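Local coordinates for protein HMG-CoA Lyase (Bacillus subtilis subsp. subtilis, PDB 1YDO) that belongs to the HMGL-like family of TIM-barrel proteins and pairs with a second copy of itself, at residues A[183-188]-A[216-221]; A[208-213]-A[248-253]; A[204-209]-A[228-233]. All coordinates share one frame; numbering follows the deposited sequence.

Contact 1 of 3, residues A[183-188]-A[216-221]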
ATOM      1  N   ALA A 183     -11.021  -5.353   1.774  1.00 43.13           N
ATOM      2  CA  ALA A 183     -11.594  -4.324   2.636  1.00 39.18           C
ATOM      3  C   ALA A 183     -11.086  -2.978   2.159  1.00 37.67           C
ATOM      4  O   ALA A 183      -9.950  -2.867   1.710  1.00 36.61           O
ATOM      5  CB  ALA A 183     -11.178  -4.553   4.079  1.00 37.00           C
ATOM      6  N   ASN A 184     -11.934  -1.961   2.242  1.00 36.75           N
ATOM      7  CA  ASN A 184     -11.557  -0.616   1.830  1.00 35.75           C
ATOM      8  C   ASN A 184     -11.793   0.323   3.004  1.00 35.93           C
ATOM      9  O   ASN A 184     -12.595   0.028   3.892  1.00 36.03           O
ATOM     10  CB  ASN A 184     -12.402  -0.149   0.650  1.00 33.95           C
ATOM     11  CG  ASN A 184     -13.862  -0.296   0.914  1.00 32.48           C
ATOM     12  OD1 ASN A 184     -14.444  -1.330   0.605  1.00 33.94           O
ATOM     13  ND2 ASN A 184     -14.467   0.723   1.516  1.00 29.51           N
ATOM     14  N   PRO A 185     -11.101   1.473   3.015  1.00 34.90           N
ATOM     15  CA  PRO A 185     -11.216   2.471   4.080  1.00 35.59           C
ATOM     16  C   PRO A 185     -12.643   2.838   4.389  1.00 35.72           C
ATOM     17  O   PRO A 185     -12.965   3.267   5.490  1.00 36.85           O
ATOM     18  CB  PRO A 185     -10.424   3.653   3.533  1.00 35.83           C
ATOM     19  CG  PRO A 185      -9.380   2.981   2.688  1.00 35.87           C
ATOM     20  CD  PRO A 185     -10.181   1.935   1.965  1.00 34.51           C
ATOM     21  N   ALA A 186     -13.514   2.671   3.415  1.00 37.93           N
ATOM     22  CA  ALA A 186     -14.906   3.013   3.649  1.00 40.31           C
ATOM     23  C   ALA A 186     -15.563   1.908   4.465  1.00 41.45           C
ATOM     24  O   ALA A 186     -16.316   2.179   5.393  1.00 43.98           O
ATOM     25  CB  ALA A 186     -15.633   3.193   2.329  1.00 40.41           C
ATOM     26  N   GLN A 187     -15.262   0.662   4.118  1.00 41.23           N
ATOM     27  CA  GLN A 187     -15.823  -0.483   4.809  1.00 41.46           C
ATOM     28  C   GLN A 187     -15.308  -0.588   6.240  1.00 41.28           C
ATOM     29  O   GLN A 187     -16.063  -0.863   7.174  1.00 42.21           O
ATOM     30  CB  GLN A 187     -15.469  -1.752   4.044  1.00 42.48           C
ATOM     31  CG  GLN A 187     -16.384  -2.927   4.297  1.00 44.43           C
ATOM     32  CD  GLN A 187     -15.852  -4.206   3.670  1.00 46.66           C
ATOM     33  OE1 GLN A 187     -15.330  -4.190   2.550  1.00 47.05           O
ATOM     34  NE2 GLN A 187     -15.988  -5.326   4.386  1.00 48.98           N
ATOM     35  N   VAL A 188     -14.015  -0.379   6.418  1.00 40.59           N
ATOM     36  CA  VAL A 188     -13.450  -0.472   7.760  1.00 41.56           C
ATOM     37  C   VAL A 188     -14.002   0.630   8.658  1.00 41.76           C
ATOM     38  O   VAL A 188     -13.974   0.527   9.888  1.00 42.20           O
ATOM     39  CB  VAL A 188     -11.886  -0.375   7.760  1.00 40.00           C
ATOM     40  CG1 VAL A 188     -11.310  -1.384   6.799  1.00 38.25           C
ATOM     41  CG2 VAL A 188     -11.436   1.029   7.403  1.00 39.27           C
ATOM     42  N   LEU A 216      -2.344  -0.734   4.450  1.00 22.28           N
ATOM     43  CA  LEU A 216      -1.957   0.485   5.123  1.00 20.70           C
ATOM     44  C   LEU A 216      -3.049   1.541   5.038  1.00 20.76           C
ATOM     45  O   LEU A 216      -3.257   2.295   5.982  1.00 21.21           O
ATOM     46  CB  LEU A 216      -0.647   0.991   4.533  1.00 20.38           C
ATOM     47  CG  LEU A 216       0.637   0.573   5.252  1.00 18.45           C
ATOM     48  CD1 LEU A 216       0.665  -0.903   5.510  1.00 14.65           C
ATOM     49  CD2 LEU A 216       1.812   0.993   4.410  1.00 20.24           C
ATOM     50  N   ALA A 217      -3.750   1.574   3.910  1.00 21.46           N
ATOM     51  CA  ALA A 217      -4.841   2.521   3.703  1.00 21.63           C
ATOM     52  C   ALA A 217      -5.931   2.258   4.720  1.00 22.06           C
ATOM     53  O   ALA A 217      -6.434   3.167   5.371  1.00 23.45           O
ATOM     54  CB  ALA A 217      -5.396   2.375   2.310  1.00 23.02           C
ATOM     55  N   ASN A 218      -6.308   1.004   4.847  1.00 23.56           N
ATOM     56  CA  ASN A 218      -7.316   0.654   5.819  1.00 25.66           C
ATOM     57  C   ASN A 218      -6.795   0.963   7.207  1.00 27.86           C
ATOM     58  O   ASN A 218      -7.544   1.339   8.097  1.00 29.45           O
ATOM     59  CB  ASN A 218      -7.675  -0.831   5.715  1.00 24.64           C
ATOM     60  CG  ASN A 218      -8.280  -1.186   4.373  1.00 23.72           C
ATOM     61  OD1 ASN A 218      -9.086  -0.432   3.831  1.00 22.97           O
ATOM     62  ND2 ASN A 218      -7.903  -2.338   3.836  1.00 21.46           N
HETATM   63  N   MSE A 219      -5.499   0.821   7.401  1.00 31.56           N
HETATM   64  CA  MSE A 219      -4.939   1.082   8.711  1.00 34.45           C
HETATM   65  C   MSE A 219      -5.113   2.532   9.125  1.00 32.87           C
HETATM   66  O   MSE A 219      -5.387   2.820  10.286  1.00 31.23           O
HETATM   67  CB  MSE A 219      -3.479   0.742   8.705  1.00 41.59           C
HETATM   68  CG  MSE A 219      -2.972   0.443  10.052  1.00 51.22           C
HETATM   69 SE   MSE A 219      -1.384  -0.548   9.766  1.00 69.83          SE
HETATM   70  CE  MSE A 219      -2.131  -2.161   8.949  1.00 59.63           C
ATOM     71  N   VAL A 220      -4.940   3.443   8.174  1.00 31.72           N
ATOM     72  CA  VAL A 220      -5.089   4.847   8.478  1.00 32.76           C
ATOM     73  C   VAL A 220      -6.499   5.113   8.971  1.00 32.61           C
ATOM     74  O   VAL A 220      -6.688   5.765   9.996  1.00 34.03           O
ATOM     75  CB  VAL A 220      -4.802   5.722   7.252  1.00 32.98           C
ATOM     76  CG1 VAL A 220      -5.205   7.162   7.539  1.00 34.07           C
ATOM     77  CG2 VAL A 220      -3.323   5.651   6.908  1.00 31.97           C
ATOM     78  N   THR A 221      -7.486   4.602   8.243  1.00 31.44           N
ATOM     79  CA  THR A 221      -8.884   4.776   8.638  1.00 30.02           C
ATOM     80  C   THR A 221      -9.079   4.253  10.064  1.00 28.76           C
ATOM     81  O   THR A 221      -9.714   4.903  10.886  1.00 28.84           O
ATOM     82  CB  THR A 221      -9.818   4.015   7.690  1.00 30.48           C
ATOM     83  OG1 THR A 221      -9.639   4.509   6.362  1.00 32.48           O
ATOM     84  CG2 THR A 221     -11.269   4.206   8.099  1.00 28.67           C
TER
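Helix-to-helix packing, tied by one side-chain-to-backbone hydrogen bond, brings Ala183, Pro185 and Val188 against Asn218 and Thr221 on the outer layer of the TIM barrel, where the beginning of helix 185-196 meets helix 215-225. Asn218 is central. With CG turned beside its own backbone N (chi1 -63°), the side chain of Asn218 crosses those of Pro185 and Val188 at about a right angle, and its amide reaches the Ala183 carbonyl. The bond from ND2 of Asn218 to O of Ala183 measures 3.0 Å, with 149° at the hydrogen. The same oxygen also accepts a bond from Thr214. OD1 of Asn218 faces the proline ring, 3.2 Å from CD of Pro185. Beyond the amide most of the touching atoms are carbon, though the hydroxyl of Thr221 also lies beside the proline ring. CG of Pro185 lies 4.0 Å from CB of Ala217, whose small side chain lets the ring come close to the helix. Val188 divides its branches, CG1 resting 3.8 Å from CB of Asn218 and CG2 against the methyl CG2 of Thr221. Phe208 packs on both Val188 and Asn218, while Pro185 also touches Val220 of the second subunit. The buried Ala183 carbonyl thus has two donors, although the amide meets it from above its plane, and asparagine suits this place because its amide can donate there while its CB joins the hydrocarbon packing.

Contact 2 of 3, residues A[208-213]-A[248-253]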
ATOM      1  N   PHE A 208      -5.007  -6.922   8.809  1.00 40.29           N
ATOM      2  CA  PHE A 208      -5.294  -6.687   7.405  1.00 41.30           C
ATOM      3  C   PHE A 208      -4.373  -7.463   6.460  1.00 43.96           C
ATOM      4  O   PHE A 208      -3.201  -7.713   6.765  1.00 45.28           O
ATOM      5  CB  PHE A 208      -5.175  -5.201   7.085  1.00 39.21           C
ATOM      6  CG  PHE A 208      -6.268  -4.370   7.675  1.00 37.31           C
ATOM      7  CD1 PHE A 208      -7.601  -4.607   7.339  1.00 35.94           C
ATOM      8  CD2 PHE A 208      -5.968  -3.355   8.578  1.00 36.21           C
ATOM      9  CE1 PHE A 208      -8.624  -3.846   7.899  1.00 34.05           C
ATOM     10  CE2 PHE A 208      -6.975  -2.587   9.145  1.00 35.41           C
ATOM     11  CZ  PHE A 208      -8.311  -2.832   8.805  1.00 35.36           C
ATOM     12  N   HIS A 209      -4.909  -7.837   5.302  1.00 45.15           N
ATOM     13  CA  HIS A 209      -4.138  -8.543   4.276  1.00 45.49           C
ATOM     14  C   HIS A 209      -4.071  -7.620   3.061  1.00 44.85           C
ATOM     15  O   HIS A 209      -5.106  -7.307   2.480  1.00 45.03           O
ATOM     16  CB  HIS A 209      -4.835  -9.856   3.893  1.00 46.03           C
ATOM     17  CG  HIS A 209      -4.550 -10.991   4.827  1.00 47.37           C
ATOM     18  ND1 HIS A 209      -5.168 -12.211   4.723  1.00 48.80           N
ATOM     19  CD2 HIS A 209      -3.706 -11.078   5.886  1.00 48.22           C
ATOM     20  CE1 HIS A 209      -4.724 -13.012   5.682  1.00 49.85           C
ATOM     21  NE2 HIS A 209      -3.838 -12.346   6.398  1.00 48.63           N
ATOM     22  N   ASP A 210      -2.889  -7.164   2.658  1.00 43.82           N
ATOM     23  CA  ASP A 210      -2.903  -6.288   1.497  1.00 43.68           C
ATOM     24  C   ASP A 210      -2.766  -7.037   0.190  1.00 42.86           C
ATOM     25  O   ASP A 210      -1.926  -6.715  -0.644  1.00 41.03           O
ATOM     26  CB  ASP A 210      -1.859  -5.161   1.590  1.00 44.38           C
ATOM     27  CG  ASP A 210      -0.450  -5.664   1.521  1.00 44.51           C
ATOM     28  OD1 ASP A 210      -0.159  -6.652   2.225  1.00 44.11           O
ATOM     29  OD2 ASP A 210       0.369  -5.070   0.778  1.00 44.30           O
ATOM     30  N   THR A 211      -3.610  -8.052   0.030  1.00 42.40           N
ATOM     31  CA  THR A 211      -3.636  -8.818  -1.196  1.00 40.32           C
ATOM     32  C   THR A 211      -4.014  -7.827  -2.306  1.00 38.78           C
ATOM     33  O   THR A 211      -3.639  -8.004  -3.453  1.00 38.68           O
ATOM     34  CB  THR A 211      -4.692  -9.908  -1.123  1.00 41.04           C
ATOM     35  OG1 THR A 211      -4.363 -10.826  -0.074  1.00 41.91           O
ATOM     36  CG2 THR A 211      -4.778 -10.648  -2.439  1.00 39.80           C
ATOM     37  N   ARG A 212      -4.752  -6.783  -1.948  1.00 37.74           N
ATOM     38  CA  ARG A 212      -5.140  -5.765  -2.906  1.00 36.66           C
ATOM     39  C   ARG A 212      -4.360  -4.475  -2.659  1.00 34.63           C
ATOM     40  O   ARG A 212      -4.668  -3.423  -3.213  1.00 34.02           O
ATOM     41  CB  ARG A 212      -6.645  -5.496  -2.823  1.00 38.43           C
ATOM     42  CG  ARG A 212      -7.456  -6.202  -3.894  1.00 41.71           C
ATOM     43  CD  ARG A 212      -7.281  -7.715  -3.872  1.00 43.39           C
ATOM     44  NE  ARG A 212      -7.985  -8.340  -4.992  1.00 44.69           N
ATOM     45  CZ  ARG A 212      -9.290  -8.583  -5.018  1.00 44.84           C
ATOM     46  NH1 ARG A 212     -10.047  -8.263  -3.977  1.00 47.20           N
ATOM     47  NH2 ARG A 212      -9.839  -9.135  -6.090  1.00 44.82           N
ATOM     48  N   GLY A 213      -3.345  -4.580  -1.813  1.00 33.10           N
ATOM     49  CA  GLY A 213      -2.516  -3.446  -1.472  1.00 30.52           C
ATOM     50  C   GLY A 213      -3.274  -2.308  -0.824  1.00 29.16           C
ATOM     51  O   GLY A 213      -2.948  -1.149  -1.064  1.00 29.47           O
ATOM     52  N   GLY A 248       0.201 -11.509   1.333  1.00 66.86           N
ATOM     53  CA  GLY A 248      -0.796 -11.805   2.349  1.00 63.35           C
ATOM     54  C   GLY A 248      -1.009 -10.639   3.288  1.00 61.17           C
ATOM     55  O   GLY A 248      -1.631  -9.639   2.918  1.00 61.86           O
ATOM     56  N   ASN A 249      -0.500 -10.758   4.509  1.00 58.18           N
ATOM     57  CA  ASN A 249      -0.646  -9.682   5.480  1.00 55.32           C
ATOM     58  C   ASN A 249       0.320  -8.550   5.200  1.00 52.11           C
ATOM     59  O   ASN A 249       1.328  -8.720   4.514  1.00 51.64           O
ATOM     60  CB  ASN A 249      -0.423 -10.196   6.899  1.00 56.42           C
ATOM     61  CG  ASN A 249       0.082 -11.611   6.921  1.00 57.97           C
ATOM     62  OD1 ASN A 249       1.108 -11.923   6.319  1.00 58.57           O
ATOM     63  ND2 ASN A 249      -0.635 -12.485   7.619  1.00 59.52           N
ATOM     64  N   ALA A 250       0.003  -7.390   5.754  1.00 48.49           N
ATOM     65  CA  ALA A 250       0.831  -6.213   5.574  1.00 43.47           C
ATOM     66  C   ALA A 250       2.208  -6.437   6.170  1.00 39.24           C
ATOM     67  O   ALA A 250       2.343  -7.025   7.231  1.00 37.06           O
ATOM     68  CB  ALA A 250       0.165  -5.013   6.231  1.00 44.23           C
ATOM     69  N   ALA A 251       3.224  -5.946   5.475  1.00 37.25           N
ATOM     70  CA  ALA A 251       4.598  -6.077   5.923  1.00 34.60           C
ATOM     71  C   ALA A 251       4.814  -5.280   7.200  1.00 32.91           C
ATOM     72  O   ALA A 251       4.671  -4.063   7.205  1.00 33.65           O
ATOM     73  CB  ALA A 251       5.526  -5.583   4.846  1.00 34.82           C
ATOM     74  N   THR A 252       5.167  -5.966   8.278  1.00 31.89           N
ATOM     75  CA  THR A 252       5.403  -5.307   9.554  1.00 31.09           C
ATOM     76  C   THR A 252       6.249  -4.052   9.434  1.00 30.39           C
ATOM     77  O   THR A 252       5.902  -3.031   9.998  1.00 31.38           O
ATOM     78  CB  THR A 252       6.102  -6.241  10.544  1.00 31.65           C
ATOM     79  OG1 THR A 252       5.294  -7.405  10.753  1.00 32.39           O
ATOM     80  CG2 THR A 252       6.322  -5.535  11.870  1.00 29.99           C
ATOM     81  N   GLU A 253       7.367  -4.126   8.724  1.00 29.84           N
ATOM     82  CA  GLU A 253       8.221  -2.963   8.596  1.00 30.27           C
ATOM     83  C   GLU A 253       7.507  -1.822   7.895  1.00 31.40           C
ATOM     84  O   GLU A 253       7.692  -0.663   8.254  1.00 32.98           O
ATOM     85  CB  GLU A 253       9.516  -3.312   7.867  1.00 30.82           C
ATOM     86  CG  GLU A 253       9.326  -4.006   6.533  1.00 33.84           C
ATOM     87  CD  GLU A 253       9.053  -5.486   6.672  1.00 33.30           C
ATOM     88  OE1 GLU A 253       9.438  -6.257   5.762  1.00 33.16           O
ATOM     89  OE2 GLU A 253       8.462  -5.888   7.692  1.00 37.18           O
TER
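His209 and Asn249 run side by side with their ends pointing the same way, the imidazole and amide planes turned 81° apart. The His209 side chain lies along the neighbouring backbone: CD2 of His209 is 3.4 Å from CA of Asn249, and CB of His209 is 3.4 Å from O of Gly248. A flat imidazole suits this place, since it can lie along the chain while ND1 of His209 gives a hydrogen bond to the Thr179 carbonyl; the amide of Asn249 is short enough to stay beside it, with ND2 hydrogen-bonded to NE2 of His207. The backbones of His209 and Asn249 form a single bridge, CA to CA 3.9 Å, flanked by a weak hydrogen bond of 3.4 Å from N of Ala250 to O of Phe208. In the TIM barrel this joins the loop that follows strand 204-207 to the segment leading into helix 252-261, with Ala251 at its N-cap. Gly248 has psi -106° at a negative phi, a conformation that glycine adopts more readily than residues with a CB. Asp210, the centre of an inverse gamma turn, has CG set between its backbone N and carbonyl carbon (chi1 68°), which brings OD1 to the Gly248-Ala250 backbone, 3.5 Å from CA of Ala250; OD2 makes a long, weak ion pair with Arg291 of the second subunit.

Contact 3 of 3, residues A[204-209]-A[228-233]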
ATOM      1  N   ILE A 204      -9.638  -4.198  20.787  1.00 36.72           N
ATOM      2  CA  ILE A 204      -9.868  -4.610  19.416  1.00 36.41           C
ATOM      3  C   ILE A 204      -8.637  -4.400  18.541  1.00 36.86           C
ATOM      4  O   ILE A 204      -8.095  -3.298  18.465  1.00 37.09           O
ATOM      5  CB  ILE A 204     -11.063  -3.859  18.814  1.00 36.59           C
ATOM      6  CG1 ILE A 204     -12.349  -4.360  19.454  1.00 38.21           C
ATOM      7  CG2 ILE A 204     -11.109  -4.065  17.322  1.00 35.56           C
ATOM      8  CD1 ILE A 204     -13.573  -3.548  19.090  1.00 40.74           C
ATOM      9  N   ALA A 205      -8.195  -5.473  17.889  1.00 37.22           N
ATOM     10  CA  ALA A 205      -7.033  -5.415  17.018  1.00 35.84           C
ATOM     11  C   ALA A 205      -7.446  -5.676  15.577  1.00 35.78           C
ATOM     12  O   ALA A 205      -8.514  -6.236  15.315  1.00 35.08           O
ATOM     13  CB  ALA A 205      -6.019  -6.430  17.453  1.00 35.83           C
ATOM     14  N   LEU A 206      -6.586  -5.269  14.649  1.00 34.70           N
ATOM     15  CA  LEU A 206      -6.865  -5.466  13.246  1.00 34.84           C
ATOM     16  C   LEU A 206      -5.776  -6.233  12.509  1.00 35.60           C
ATOM     17  O   LEU A 206      -4.593  -5.943  12.643  1.00 35.62           O
ATOM     18  CB  LEU A 206      -7.115  -4.126  12.566  1.00 32.17           C
ATOM     19  CG  LEU A 206      -8.466  -3.520  12.893  1.00 31.74           C
ATOM     20  CD1 LEU A 206      -8.590  -2.193  12.172  1.00 33.82           C
ATOM     21  CD2 LEU A 206      -9.591  -4.451  12.483  1.00 30.69           C
ATOM     22  N   HIS A 207      -6.197  -7.228  11.736  1.00 37.09           N
ATOM     23  CA  HIS A 207      -5.285  -8.035  10.965  1.00 40.08           C
ATOM     24  C   HIS A 207      -5.664  -7.851   9.496  1.00 40.47           C
ATOM     25  O   HIS A 207      -6.557  -8.526   9.003  1.00 40.72           O
ATOM     26  CB  HIS A 207      -5.430  -9.498  11.367  1.00 42.76           C
ATOM     27  CG  HIS A 207      -4.326 -10.385  10.848  1.00 47.80           C
ATOM     28  ND1 HIS A 207      -4.264 -11.732  11.123  1.00 49.39           N
ATOM     29  CD2 HIS A 207      -3.241 -10.106  10.082  1.00 50.57           C
ATOM     30  CE1 HIS A 207      -3.184 -12.252  10.549  1.00 50.33           C
ATOM     31  NE2 HIS A 207      -2.549 -11.291   9.913  1.00 50.99           N
ATOM     32  N   PHE A 208      -5.007  -6.922   8.809  1.00 40.29           N
ATOM     33  CA  PHE A 208      -5.294  -6.687   7.405  1.00 41.30           C
ATOM     34  C   PHE A 208      -4.373  -7.463   6.460  1.00 43.96           C
ATOM     35  O   PHE A 208      -3.201  -7.713   6.765  1.00 45.28           O
ATOM     36  CB  PHE A 208      -5.175  -5.201   7.085  1.00 39.21           C
ATOM     37  CG  PHE A 208      -6.268  -4.370   7.675  1.00 37.31           C
ATOM     38  CD1 PHE A 208      -7.601  -4.607   7.339  1.00 35.94           C
ATOM     39  CD2 PHE A 208      -5.968  -3.355   8.578  1.00 36.21           C
ATOM     40  CE1 PHE A 208      -8.624  -3.846   7.899  1.00 34.05           C
ATOM     41  CE2 PHE A 208      -6.975  -2.587   9.145  1.00 35.41           C
ATOM     42  CZ  PHE A 208      -8.311  -2.832   8.805  1.00 35.36           C
ATOM     43  N   HIS A 209      -4.909  -7.837   5.302  1.00 45.15           N
ATOM     44  CA  HIS A 209      -4.138  -8.543   4.276  1.00 45.49           C
ATOM     45  C   HIS A 209      -4.071  -7.620   3.061  1.00 44.85           C
ATOM     46  O   HIS A 209      -5.106  -7.307   2.480  1.00 45.03           O
ATOM     47  CB  HIS A 209      -4.835  -9.856   3.893  1.00 46.03           C
ATOM     48  CG  HIS A 209      -4.550 -10.991   4.827  1.00 47.37           C
ATOM     49  ND1 HIS A 209      -5.168 -12.211   4.723  1.00 48.80           N
ATOM     50  CD2 HIS A 209      -3.706 -11.078   5.886  1.00 48.22           C
ATOM     51  CE1 HIS A 209      -4.724 -13.012   5.682  1.00 49.85           C
ATOM     52  NE2 HIS A 209      -3.838 -12.346   6.398  1.00 48.63           N
ATOM     53  N   THR A 228      -5.672   0.759  18.133  1.00 29.86           N
ATOM     54  CA  THR A 228      -4.256   1.028  18.335  1.00 29.58           C
ATOM     55  C   THR A 228      -3.449  -0.264  18.336  1.00 29.16           C
ATOM     56  O   THR A 228      -2.275  -0.285  18.713  1.00 29.40           O
ATOM     57  CB  THR A 228      -4.022   1.779  19.677  1.00 31.41           C
ATOM     58  OG1 THR A 228      -4.509   0.983  20.776  1.00 33.42           O
ATOM     59  CG2 THR A 228      -4.759   3.129  19.675  1.00 29.68           C
ATOM     60  N   VAL A 229      -4.087  -1.339  17.902  1.00 27.52           N
ATOM     61  CA  VAL A 229      -3.441  -2.634  17.838  1.00 27.95           C
ATOM     62  C   VAL A 229      -3.491  -3.174  16.418  1.00 27.09           C
ATOM     63  O   VAL A 229      -4.564  -3.357  15.838  1.00 26.17           O
ATOM     64  CB  VAL A 229      -4.145  -3.636  18.773  1.00 28.63           C
ATOM     65  CG1 VAL A 229      -3.373  -4.940  18.833  1.00 28.51           C
ATOM     66  CG2 VAL A 229      -4.287  -3.031  20.145  1.00 26.32           C
ATOM     67  N   PHE A 230      -2.328  -3.440  15.847  1.00 27.80           N
ATOM     68  CA  PHE A 230      -2.309  -3.954  14.493  1.00 28.68           C
ATOM     69  C   PHE A 230      -1.374  -5.121  14.339  1.00 29.07           C
ATOM     70  O   PHE A 230      -0.262  -5.120  14.858  1.00 29.47           O
ATOM     71  CB  PHE A 230      -1.934  -2.837  13.539  1.00 28.80           C
ATOM     72  CG  PHE A 230      -2.973  -1.759  13.456  1.00 29.64           C
ATOM     73  CD1 PHE A 230      -4.073  -1.895  12.613  1.00 29.76           C
ATOM     74  CD2 PHE A 230      -2.863  -0.616  14.236  1.00 29.41           C
ATOM     75  CE1 PHE A 230      -5.056  -0.898  12.541  1.00 30.32           C
ATOM     76  CE2 PHE A 230      -3.834   0.385  14.177  1.00 30.86           C
ATOM     77  CZ  PHE A 230      -4.934   0.244  13.324  1.00 30.13           C
ATOM     78  N   ASP A 231      -1.842  -6.135  13.626  1.00 29.31           N
ATOM     79  CA  ASP A 231      -1.059  -7.334  13.391  1.00 28.15           C
ATOM     80  C   ASP A 231      -0.277  -7.175  12.115  1.00 28.02           C
ATOM     81  O   ASP A 231      -0.772  -6.591  11.153  1.00 29.60           O
ATOM     82  CB  ASP A 231      -1.983  -8.534  13.271  1.00 28.10           C
ATOM     83  CG  ASP A 231      -2.595  -8.921  14.597  1.00 28.78           C
ATOM     84  OD1 ASP A 231      -3.490  -9.791  14.601  1.00 27.80           O
ATOM     85  OD2 ASP A 231      -2.168  -8.362  15.629  1.00 30.06           O
ATOM     86  N   GLY A 232       0.939  -7.707  12.108  1.00 28.02           N
ATOM     87  CA  GLY A 232       1.779  -7.614  10.927  1.00 29.82           C
ATOM     88  C   GLY A 232       2.652  -8.838  10.722  1.00 29.67           C
ATOM     89  O   GLY A 232       2.780  -9.669  11.611  1.00 28.70           O
ATOM     90  N   SER A 233       3.253  -8.954   9.546  1.00 30.35           N
ATOM     91  CA  SER A 233       4.122 -10.080   9.247  1.00 31.56           C
ATOM     92  C   SER A 233       5.459  -9.573   8.698  1.00 32.04           C
ATOM     93  O   SER A 233       5.498  -8.913   7.668  1.00 32.86           O
ATOM     94  CB  SER A 233       3.450 -10.990   8.228  1.00 30.92           C
ATOM     95  OG  SER A 233       4.330 -12.036   7.868  1.00 33.35           O
TER
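Ala205 and Leu206 run alongside Val229 and Phe230 as parallel neighbouring strands, the axes of these short strand segments 4.7 Å apart at the closest point, with 29° between their directions. Strands 204-207 and 229-232 are the two arms of a beta-alpha-beta unit of the TIM barrel, with helix 215-225 as the connection. Leu206 uses both of its backbone polar groups here: its N donates to O of Val229 at 3.0 Å, and its O accepts from N of Asp231 at 2.9 Å, the latter bond nearly straight (175°). Side chains alternate between the two faces of the sheet. Leu206 and Phe230 share the face covered by helix 215-225, lying side by side and pointing the same way, with CB of Leu206 3.8 Å from CD1 of Phe230. Large apolar residues suit this layer because they fill the seam between sheet and helix, where Phe230 also packs on Met219 and Ala222. Farther along, the Phe208 and Phe230 rings meet edge against edge, CE2 of Phe208 to CE1 of Phe230 at 4.3 Å. The other face carries Ala205, small enough to accept CG1 of Val229 beside it. There too, OD2 of Asp231 forms a salt bridge with Arg139 and OD1 a hydrogen bond with Ser175, while NE2 of His207 is bonded to Asn249. With CG of His207 anti to its backbone N (chi1 -167°), the imidazole turns one face to its neighbour, and CB of Asp231 makes a CH-pi contact 4.1 Å from the centroid of the His207 ring.

Along the chain, 183-188 comes first and returns to 216-221 in contact 1, closing a loop that contains strand 204-207. Contact 3 then joins that strand to 229-232 across helix 215-225, and contact 2 starts from the same part of the chain, sharing Phe208 and His209, but reaches further, to 248-253. Contact 1 therefore crosses both others, since 216-221 lies inside the loops they close while 183-188 lies before them. Phe208, shared by contacts 2 and 3, also packs on Met219 of helix 215-225. Backbone pairing between Ser233 and both Ala250 and Thr252 joins contacts 2 and 3, so two outer helices, two barrel strands and the run into helix 252-261 are tied together.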